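Local atomic coordinates of phosphatidylglycerol lysyltransferase C-terminal domain-containing protein (Bacteroides thetaiotaomicron, PDB entry 2HQY), a protein that is of unknown function but binds coenzyme A and probably transfers an acyl or aminoacyl group. Residues 222-236 / 253-267. Sequence-based numbering, arbitrary orientation.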
loop_
_atom_site.group_PDB
_atom_site.type_symbol
_atom_site.label_atom_id
_atom_site.label_comp_id
_atom_site.label_asym_id
_atom_site.label_seq_id
_atom_site.Cartn_x
_atom_site.Cartn_y
_atom_site.Cartn_z
ATOM N N PHE A 222 10.881 -10.464 -15.023
ATOM C CA PHE A 222 11.766 -10.342 -13.879
ATOM C C PHE A 222 11.348 -11.302 -12.768
ATOM O O PHE A 222 10.212 -11.868 -12.778
ATOM C CB PHE A 222 11.879 -8.882 -13.381
ATOM C CG PHE A 222 10.595 -8.256 -12.899
ATOM C CD1 PHE A 222 10.024 -8.644 -11.667
ATOM C CD2 PHE A 222 10.040 -7.179 -13.595
ATOM C CE1 PHE A 222 8.869 -7.996 -11.180
ATOM C CE2 PHE A 222 8.885 -6.536 -13.128
ATOM C CZ PHE A 222 8.312 -6.934 -11.908
ATOM N N GLY A 223 12.277 -11.518 -11.843
ATOM C CA GLY A 223 12.043 -12.385 -10.703
ATOM C C GLY A 223 13.234 -12.364 -9.788
ATOM O O GLY A 223 14.167 -11.578 -9.970
ATOM N N MET A 224 13.178 -13.205 -8.764
ATOM C CA MET A 224 14.317 -13.354 -7.864
ATOM C C MET A 224 14.201 -14.660 -7.104
ATOM O O MET A 224 13.178 -15.338 -7.183
ATOM C CB MET A 224 14.413 -12.139 -6.882
ATOM C CG MET A 224 13.248 -11.974 -5.810
ATOM S SD MET A 224 13.457 -10.511 -4.741
ATOM C CE MET A 224 14.884 -11.016 -3.745
ATOM N N PRO A 225 15.236 -15.024 -6.334
ATOM C CA PRO A 225 15.151 -16.273 -5.561
ATOM C C PRO A 225 13.995 -16.269 -4.548
ATOM O O PRO A 225 13.654 -15.211 -3.977
ATOM C CB PRO A 225 16.514 -16.314 -4.827
ATOM C CG PRO A 225 17.418 -15.538 -5.753
ATOM C CD PRO A 225 16.542 -14.374 -6.156
ATOM N N ILE A 226 13.396 -17.449 -4.348
ATOM C CA ILE A 226 12.401 -17.688 -3.290
ATOM C C ILE A 226 13.090 -18.412 -2.130
ATOM O O ILE A 226 12.932 -18.044 -0.966
ATOM C CB ILE A 226 11.213 -18.529 -3.796
ATOM C CG1 ILE A 226 10.364 -17.709 -4.781
ATOM C CG2 ILE A 226 10.313 -19.000 -2.596
ATOM C CD1 ILE A 226 9.578 -18.626 -5.800
ATOM N N ASN A 227 13.835 -19.459 -2.457
ATOM C CA ASN A 227 14.706 -20.074 -1.457
ATOM C C ASN A 227 16.015 -20.485 -2.118
ATOM O O ASN A 227 16.253 -20.151 -3.292
ATOM C CB ASN A 227 14.006 -21.213 -0.673
ATOM C CG ASN A 227 13.944 -22.545 -1.442
ATOM O OD1 ASN A 227 14.253 -22.622 -2.632
ATOM N ND2 ASN A 227 13.609 -23.615 -0.725
ATOM N N HIS A 228 16.859 -21.199 -1.390
ATOM C CA HIS A 228 18.197 -21.542 -1.855
ATOM C C HIS A 228 18.239 -22.298 -3.182
ATOM O O HIS A 228 19.187 -22.206 -3.882
ATOM C CB HIS A 228 18.961 -22.286 -0.786
ATOM C CG HIS A 228 18.428 -23.644 -0.529
ATOM N ND1 HIS A 228 17.406 -23.882 0.344
ATOM C CD2 HIS A 228 18.743 -24.832 -1.061
ATOM C CE1 HIS A 228 17.111 -25.157 0.344
ATOM N NE2 HIS A 228 17.915 -25.756 -0.497
ATOM N N GLU A 229 17.190 -23.026 -3.510
ATOM C CA GLU A 229 17.099 -23.795 -4.744
ATOM C C GLU A 229 15.907 -23.500 -5.690
ATOM O O GLU A 229 15.648 -24.244 -6.595
ATOM C CB GLU A 229 17.128 -25.293 -4.457
ATOM C CG GLU A 229 15.999 -25.770 -3.625
ATOM C CD GLU A 229 15.994 -27.262 -3.382
ATOM O OE1 GLU A 229 16.942 -27.919 -3.745
ATOM O OE2 GLU A 229 15.043 -27.762 -2.836
ATOM N N THR A 230 15.211 -22.406 -5.444
ATOM C CA THR A 230 14.012 -22.053 -6.212
ATOM C C THR A 230 14.074 -20.574 -6.585
ATOM O O THR A 230 14.231 -19.714 -5.722
ATOM C CB THR A 230 12.697 -22.333 -5.427
ATOM O OG1 THR A 230 12.750 -23.646 -4.834
ATOM C CG2 THR A 230 11.464 -22.199 -6.328
ATOM N N PHE A 231 13.997 -20.307 -7.881
ATOM C CA PHE A 231 13.942 -18.931 -8.391
ATOM C C PHE A 231 12.505 -18.674 -8.838
ATOM O O PHE A 231 11.908 -19.530 -9.505
ATOM C CB PHE A 231 14.891 -18.811 -9.579
ATOM C CG PHE A 231 15.172 -17.388 -9.989
ATOM C CD1 PHE A 231 16.270 -16.712 -9.469
ATOM C CD2 PHE A 231 14.316 -16.716 -10.858
ATOM C CE1 PHE A 231 16.550 -15.383 -9.846
ATOM C CE2 PHE A 231 14.572 -15.384 -11.242
ATOM C CZ PHE A 231 15.693 -14.719 -10.721
ATOM N N GLY A 232 11.961 -17.499 -8.540
ATOM C CA GLY A 232 10.581 -17.198 -8.920
ATOM C C GLY A 232 10.595 -16.210 -10.071
ATOM O O GLY A 232 11.286 -15.194 -10.019
ATOM N N VAL A 233 9.828 -16.498 -11.108
ATOM C CA VAL A 233 9.606 -15.542 -12.172
ATOM C C VAL A 233 8.273 -14.854 -11.862
ATOM O O VAL A 233 7.219 -15.493 -11.886
ATOM C CB VAL A 233 9.587 -16.226 -13.584
ATOM C CG1 VAL A 233 9.326 -15.189 -14.674
ATOM C CG2 VAL A 233 10.908 -16.918 -13.828
ATOM N N HIS A 234 8.323 -13.566 -11.544
ATOM C CA HIS A 234 7.124 -12.856 -11.033
ATOM C C HIS A 234 6.274 -12.219 -12.121
ATOM O O HIS A 234 5.057 -12.075 -11.963
ATOM C CB HIS A 234 7.497 -11.796 -9.975
ATOM C CG HIS A 234 8.314 -12.346 -8.843
ATOM N ND1 HIS A 234 8.196 -13.657 -8.422
ATOM C CD2 HIS A 234 9.273 -11.784 -8.066
ATOM C CE1 HIS A 234 9.072 -13.882 -7.453
ATOM N NE2 HIS A 234 9.726 -12.758 -7.210
ATOM N N VAL A 235 6.917 -11.778 -13.197
ATOM C CA VAL A 235 6.236 -11.017 -14.249
ATOM C C VAL A 235 6.814 -11.475 -15.573
ATOM O O VAL A 235 8.031 -11.687 -15.681
ATOM C CB VAL A 235 6.495 -9.450 -14.071
ATOM C CG1 VAL A 235 6.151 -8.643 -15.304
ATOM C CG2 VAL A 235 5.686 -8.872 -12.839
ATOM N N GLU A 236 5.935 -11.627 -16.562
ATOM C CA GLU A 236 6.344 -11.771 -17.947
ATOM C C GLU A 236 5.309 -11.084 -18.832
ATOM O O GLU A 236 4.118 -11.426 -18.778
ATOM C CB GLU A 236 6.461 -13.269 -18.280
ATOM C CG GLU A 236 7.227 -13.597 -19.537
ATOM C CD GLU A 236 7.272 -15.107 -19.766
ATOM O OE1 GLU A 236 8.358 -15.703 -19.583
ATOM O OE2 GLU A 236 6.203 -15.696 -20.067
ATOM N N PHE A 253 15.793 -15.739 -20.402
ATOM C CA PHE A 253 15.944 -15.421 -18.995
ATOM C C PHE A 253 16.233 -16.689 -18.168
ATOM O O PHE A 253 17.018 -16.616 -17.226
ATOM C CB PHE A 253 14.722 -14.646 -18.479
ATOM C CG PHE A 253 14.854 -14.190 -17.034
ATOM C CD1 PHE A 253 15.913 -13.374 -16.639
ATOM C CD2 PHE A 253 13.917 -14.580 -16.089
ATOM C CE1 PHE A 253 16.033 -12.937 -15.317
ATOM C CE2 PHE A 253 14.020 -14.160 -14.754
ATOM C CZ PHE A 253 15.083 -13.326 -14.376
ATOM N N ALA A 254 15.656 -17.835 -18.552
ATOM C CA ALA A 254 15.918 -19.106 -17.828
ATOM C C ALA A 254 17.432 -19.376 -17.836
ATOM O O ALA A 254 18.020 -19.801 -16.835
ATOM C CB ALA A 254 15.127 -20.274 -18.453
ATOM N N ASN A 255 18.060 -19.067 -18.964
ATOM C CA ASN A 255 19.506 -19.244 -19.089
ATOM C C ASN A 255 20.371 -18.317 -18.244
ATOM O O ASN A 255 21.574 -18.591 -18.030
ATOM C CB ASN A 255 19.901 -19.248 -20.566
ATOM C CG ASN A 255 19.685 -20.625 -21.186
ATOM O OD1 ASN A 255 20.489 -21.556 -20.976
ATOM N ND2 ASN A 255 18.593 -20.778 -21.912
ATOM N N ARG A 256 19.769 -17.224 -17.780
ATOM C CA ARG A 256 20.445 -16.255 -16.900
ATOM C C ARG A 256 20.249 -16.576 -15.407
ATOM O O ARG A 256 20.985 -16.078 -14.550
ATOM C CB ARG A 256 19.947 -14.839 -17.201
ATOM C CG ARG A 256 20.166 -14.376 -18.654
ATOM C CD ARG A 256 21.653 -14.451 -19.081
ATOM N NE ARG A 256 21.820 -13.837 -20.404
ATOM C CZ ARG A 256 22.305 -12.622 -20.660
ATOM N NH1 ARG A 256 22.781 -11.840 -19.685
ATOM N NH2 ARG A 256 22.359 -12.224 -21.933
ATOM N N ILE A 257 19.260 -17.402 -15.093
ATOM C CA ILE A 257 19.026 -17.796 -13.708
ATOM C C ILE A 257 20.176 -18.712 -13.252
ATOM O O ILE A 257 20.492 -19.695 -13.948
ATOM C CB ILE A 257 17.647 -18.521 -13.571
ATOM C CG1 ILE A 257 16.497 -17.520 -13.793
ATOM C CG2 ILE A 257 17.562 -19.250 -12.204
ATOM C CD1 ILE A 257 15.097 -18.184 -13.960
ATOM N N PRO A 258 20.841 -18.363 -12.134
ATOM C CA PRO A 258 21.986 -19.133 -11.632
ATOM C C PRO A 258 21.667 -20.625 -11.429
ATOM O O PRO A 258 20.551 -20.967 -11.047
ATOM C CB PRO A 258 22.293 -18.443 -10.305
ATOM C CG PRO A 258 21.865 -17.014 -10.532
ATOM C CD PRO A 258 20.581 -17.176 -11.297
ATOM N N GLU A 259 22.646 -21.493 -11.673
ATOM C CA GLU A 259 22.424 -22.950 -11.690
ATOM C C GLU A 259 21.995 -23.552 -10.354
ATOM O O GLU A 259 21.361 -24.599 -10.345
ATOM C CB GLU A 259 23.631 -23.726 -12.275
ATOM C CG GLU A 259 23.674 -23.690 -13.815
ATOM C CD GLU A 259 24.455 -24.844 -14.463
ATOM O OE1 GLU A 259 24.036 -25.272 -15.572
ATOM O OE2 GLU A 259 25.479 -25.318 -13.894
ATOM N N GLN A 260 22.314 -22.894 -9.240
ATOM C CA GLN A 260 21.913 -23.418 -7.925
ATOM C C GLN A 260 20.385 -23.462 -7.760
ATOM O O GLN A 260 19.853 -24.214 -6.944
ATOM C CB GLN A 260 22.564 -22.638 -6.778
ATOM C CG GLN A 260 22.116 -21.182 -6.626
ATOM C CD GLN A 260 23.151 -20.191 -7.150
ATOM O OE1 GLN A 260 23.301 -19.106 -6.590
ATOM N NE2 GLN A 260 23.885 -20.565 -8.199
ATOM N N TYR A 261 19.679 -22.650 -8.552
ATOM C CA TYR A 261 18.207 -22.674 -8.543
ATOM C C TYR A 261 17.724 -23.777 -9.464
ATOM O O TYR A 261 17.492 -23.551 -10.654
ATOM C CB TYR A 261 17.636 -21.283 -8.921
ATOM C CG TYR A 261 18.218 -20.239 -8.012
ATOM C CD1 TYR A 261 17.889 -20.219 -6.646
ATOM C CD2 TYR A 261 19.128 -19.303 -8.491
ATOM C CE1 TYR A 261 18.446 -19.292 -5.788
ATOM C CE2 TYR A 261 19.687 -18.336 -7.633
ATOM C CZ TYR A 261 19.346 -18.358 -6.294
ATOM O OH TYR A 261 19.913 -17.458 -5.453
ATOM N N ILE A 262 17.610 -24.974 -8.895
ATOM C CA ILE A 262 17.147 -26.181 -9.573
ATOM C C ILE A 262 15.725 -26.020 -10.097
ATOM O O ILE A 262 15.388 -26.566 -11.155
ATOM C CB ILE A 262 17.245 -27.410 -8.589
ATOM C CG1 ILE A 262 18.708 -27.846 -8.456
ATOM C CG2 ILE A 262 16.492 -28.618 -9.091
ATOM C CD1 ILE A 262 19.475 -27.132 -7.413
ATOM N N TYR A 263 14.904 -25.270 -9.350
ATOM C CA TYR A 263 13.485 -25.126 -9.644
ATOM C C TYR A 263 13.164 -23.706 -10.055
ATOM O O TYR A 263 13.760 -22.754 -9.547
ATOM C CB TYR A 263 12.639 -25.484 -8.425
ATOM C CG TYR A 263 12.903 -26.883 -7.967
ATOM C CD1 TYR A 263 12.456 -27.956 -8.716
ATOM C CD2 TYR A 263 13.636 -27.126 -6.814
ATOM C CE1 TYR A 263 12.725 -29.271 -8.322
ATOM C CE2 TYR A 263 13.907 -28.437 -6.403
ATOM C CZ TYR A 263 13.438 -29.492 -7.167
ATOM O OH TYR A 263 13.682 -30.790 -6.778
ATOM N N ILE A 264 12.209 -23.576 -10.970
ATOM C CA ILE A 264 11.721 -22.243 -11.356
ATOM C C ILE A 264 10.227 -22.227 -11.037
ATOM O O ILE A 264 9.481 -23.083 -11.505
ATOM C CB ILE A 264 11.937 -21.915 -12.853
ATOM C CG1 ILE A 264 13.424 -21.884 -13.228
ATOM C CG2 ILE A 264 11.281 -20.535 -13.160
ATOM C CD1 ILE A 264 13.664 -21.678 -14.745
ATOM N N ASN A 265 9.802 -21.289 -10.194
ATOM C CA ASN A 265 8.394 -21.146 -9.843
ATOM C C ASN A 265 7.802 -19.997 -10.694
ATOM O O ASN A 265 8.185 -18.816 -10.536
ATOM C CB ASN A 265 8.269 -20.856 -8.333
ATOM C CG ASN A 265 6.813 -20.759 -7.853
ATOM O OD1 ASN A 265 5.917 -20.345 -8.597
ATOM N ND2 ASN A 265 6.583 -21.126 -6.586
ATOM N N ARG A 266 6.891 -20.338 -11.602
ATOM C CA ARG A 266 6.241 -19.327 -12.477
ATOM C C ARG A 266 4.816 -18.981 -12.030
ATOM O O ARG A 266 4.007 -18.481 -12.817
ATOM C CB ARG A 266 6.288 -19.767 -13.954
ATOM C CG ARG A 266 7.729 -19.922 -14.462
ATOM C CD ARG A 266 7.844 -20.445 -15.894
ATOM N NE ARG A 266 7.079 -19.615 -16.818
ATOM C CZ ARG A 266 7.491 -18.487 -17.382
ATOM N NH1 ARG A 266 8.713 -18.003 -17.172
ATOM N NH2 ARG A 266 6.644 -17.850 -18.179
ATOM N N GLU A 267 4.514 -19.252 -10.762
ATOM C CA GLU A 267 3.304 -18.740 -10.097
ATOM C C GLU A 267 2.006 -19.403 -10.580
ATOM O O GLU A 267 2.024 -20.539 -11.063
ATOM C CB GLU A 267 3.270 -17.179 -10.087
ATOM C CG GLU A 267 4.669 -16.618 -9.735
ATOM C CD GLU A 267 4.685 -15.181 -9.199
ATOM O OE1 GLU A 267 3.768 -14.392 -9.495
ATOM O OE2 GLU A 267 5.639 -14.852 -8.446
HETATM O O HOH W 1 4.617 -15.201 -13.166
HETATM O O HOH W 2 2.935 -13.664 -12.006
HETATM O O HOH W 3 10.387 -15.297 -18.091
#
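Arg266 and Glu236 form a salt bridge, Arg266 NH2 lying 2.9 Å from Glu236 OE2, although the hydrogen bond to OE2 is weak. The straighter bond runs from the same NH2 to Glu236 OE1 (3.1 Å), which sits in the guanidinium plane while the nitrogen meets that oxygen from above the carboxylate plane; a water joins OE1 to NH1, its link to NH1 being weak. A second polar pair joins His234 and Glu267: His234 ND1 donates to Glu267 OE2 at 2.8 Å, but the bond is bent and tilted out of the imidazole plane. Asn33 also donates to OE2, so two groups grip this oxygen.

N-terminal to these pairs, strands 230-236 and 263-265 run parallel, their directions 29° apart. The evidence is a ladder of four backbone bonds, Tyr263 N to Glu229 O, Phe231 N to Tyr263 O, Asn265 N to Phe231 O and Val233 N to Asn265 O, none longer than 3.0 Å.

On the face that carries Phe231 and Ile264, Phe231 has CG anti to the backbone N (chi1 -166°), which brings the ring against Ile257 and Tyr261. Ile257 CG1 lies over one ring face, 3.9 Å from the centroid, a CH-pi contact. The ring turns an edge to the face of Tyr261, with planes at 62°, and Phe231 CE2 reaches Phe253 CE2 at 3.8 Å. Tyr261 in turn sets its CZ 3.5 Å from Pro225 CG. Replacing Tyr261 with an alanine would probably leave the Phe231 edge without its aromatic face and open a gap beside Pro225.

Strand 230-238, helix 245-256 and strand 263-265 thus make a beta-alpha-beta crossover, consistent with the GNAT-like fold of the acetyltransferase clan, with an aromatic and aliphatic interior and a salt bridge and a His-carboxylate hydrogen bond just past the C-terminal end of the ladder. Glu236 also touches the CoA-binding Tyr246, and its side chain comes within about 8 Å of the bound coenzyme A, so this carboxylate lies close to the cofactor site without contacting the cofactor.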